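Local coordinates for protein 4-aminobutyrate transaminase (Acinetobacter baumannii, PDB 6WOP) that probably transfers the amino group of 4-aminobutyrate to 2-oxoglutarate, using pyridoxal 5'-phosphate as cofactor, as a class-III aminotransferase, at residues Val359-Glu362 and Gln366-Val369. Sequence-based numbering, arbitrary orientation.
Sequences VELE and QAKV
A short strand-to-helix connection brings Leu-361, the last residue of strand 356-361, against Gln-366 and Ala-367 in the first turn of helix 364-376. The CA atoms of Leu-361 and Ala-367 are 6.3 Å apart. CB of Leu-361 is directed at the helix. Its CG lies beside the backbone N (chi1 -64°), and from there the two methyl groups part. CD2 rests on the helix backbone, 3.8 Å from the backbone N of Ala-367, and also meets CB of Gln-366. CD1 lies 4.3 Å from CB of Ala-367. This is the apolar part of the interface. The contact belongs to the C-terminal domain of the fold type I aminotransferase architecture, where helices pack on a mixed sheet. Phe-415 of helix 401-416 and Ile-391 of the adjacent strand 390-393 also touch Leu-361.

The polar part is made by Gln-366. Its side chain crosses that of Leu-361 at a slant and runs back toward the turn, extended beyond CG (chi2 177°). OE1 ends 3.0 Å from the backbone N of Glu-362 and 3.2 Å from CB of Glu-362. The same oxygen accepts a weak hydrogen bond from the backbone N of Thr-363. Thr-363 immediately precedes the helix and Gln-366 follows three residues later, so this weak bond is consistent with the N3-to-N-cap half of a capping box. NE2 faces another partner, the carbonyl O of Asp-345, through a weak hydrogen bond. The amide therefore links the turn to the chain just ahead of strand 347-353. Glu-362 meets OE1 of the amide through its backbone N and CB. Backbone hydrogen bonds tie Leu-361 to Asn-389 and Glu-362 to Val-346.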
loop_
_atom_site.group_PDB
_atom_site.type_symbol
_atom_site.label_atom_id
_atom_site.label_comp_id
_atom_site.label_asym_id
_atom_site.label_seq_id
_atom_site.Cartn_x
_atom_site.Cartn_y
_atom_site.Cartn_z
ATOM N N VAL A 359 1.058 27.277 26.784
ATOM C CA VAL A 359 1.995 27.120 27.895
ATOM C C VAL A 359 2.241 25.625 28.117
ATOM O O VAL A 359 1.295 24.828 28.132
ATOM C CB VAL A 359 1.502 27.801 29.174
ATOM C CG1 VAL A 359 0.250 27.125 29.728
ATOM C CG2 VAL A 359 2.642 27.844 30.209
ATOM N N GLU A 360 3.502 25.229 28.204
ATOM C CA GLU A 360 3.834 23.823 28.440
ATOM C C GLU A 360 4.239 23.654 29.894
ATOM O O GLU A 360 4.988 24.480 30.455
ATOM C CB GLU A 360 4.968 23.307 27.545
ATOM C CG GLU A 360 5.264 21.802 27.778
ATOM C CD GLU A 360 6.009 21.199 26.613
ATOM O OE1 GLU A 360 6.644 20.124 26.743
ATOM O OE2 GLU A 360 5.990 21.855 25.569
ATOM N N LEU A 361 3.739 22.598 30.509
ATOM C CA LEU A 361 4.024 22.349 31.912
ATOM C C LEU A 361 4.896 21.110 32.019
ATOM O O LEU A 361 5.042 20.354 31.058
ATOM C CB LEU A 361 2.719 22.203 32.718
ATOM C CG LEU A 361 1.769 23.429 32.818
ATOM C CD1 LEU A 361 0.901 23.610 31.631
ATOM C CD2 LEU A 361 0.839 23.277 33.990
ATOM N N GLU A 362 5.479 20.916 33.193
ATOM C CA GLU A 362 6.348 19.750 33.346
ATOM C C GLU A 362 5.600 18.451 33.090
ATOM O O GLU A 362 6.116 17.541 32.436
ATOM C CB GLU A 362 6.984 19.738 34.729
ATOM C CG GLU A 362 8.423 20.055 34.609
ATOM C CD GLU A 362 9.046 20.398 35.906
ATOM O OE1 GLU A 362 8.555 19.862 36.938
ATOM O OE2 GLU A 362 10.021 21.197 35.887
ATOM N N GLN A 366 -0.036 18.087 35.964
ATOM C CA GLN A 366 -0.068 19.525 36.234
ATOM C C GLN A 366 -1.063 20.235 35.324
ATOM O O GLN A 366 -1.856 21.079 35.771
ATOM C CB GLN A 366 1.315 20.135 36.056
ATOM C CG GLN A 366 2.265 19.848 37.233
ATOM C CD GLN A 366 3.644 20.403 36.992
ATOM O OE1 GLN A 366 4.063 20.582 35.833
ATOM N NE2 GLN A 366 4.358 20.692 38.067
ATOM N N ALA A 367 -1.025 19.916 34.031
ATOM C CA ALA A 367 -1.951 20.551 33.089
ATOM C C ALA A 367 -3.405 20.253 33.448
ATOM O O ALA A 367 -4.277 21.132 33.348
ATOM C CB ALA A 367 -1.614 20.090 31.672
ATOM N N LYS A 368 -3.689 19.027 33.895
ATOM C CA LYS A 368 -5.059 18.669 34.250
ATOM C C LYS A 368 -5.495 19.368 35.532
ATOM O O LYS A 368 -6.673 19.725 35.667
ATOM C CB LYS A 368 -5.210 17.154 34.427
ATOM C CG LYS A 368 -5.130 16.335 33.182
ATOM C CD LYS A 368 -5.845 17.005 32.075
ATOM C CE LYS A 368 -6.993 16.122 31.570
ATOM N NZ LYS A 368 -7.502 16.464 30.180
ATOM N N VAL A 369 -4.581 19.602 36.467
ATOM C CA VAL A 369 -4.981 20.298 37.696
ATOM C C VAL A 369 -5.479 21.705 37.356
ATOM O O VAL A 369 -6.528 22.138 37.822
ATOM C CB VAL A 369 -3.825 20.316 38.721
ATOM C CG1 VAL A 369 -4.076 21.365 39.800
ATOM C CG2 VAL A 369 -3.637 18.910 39.364
#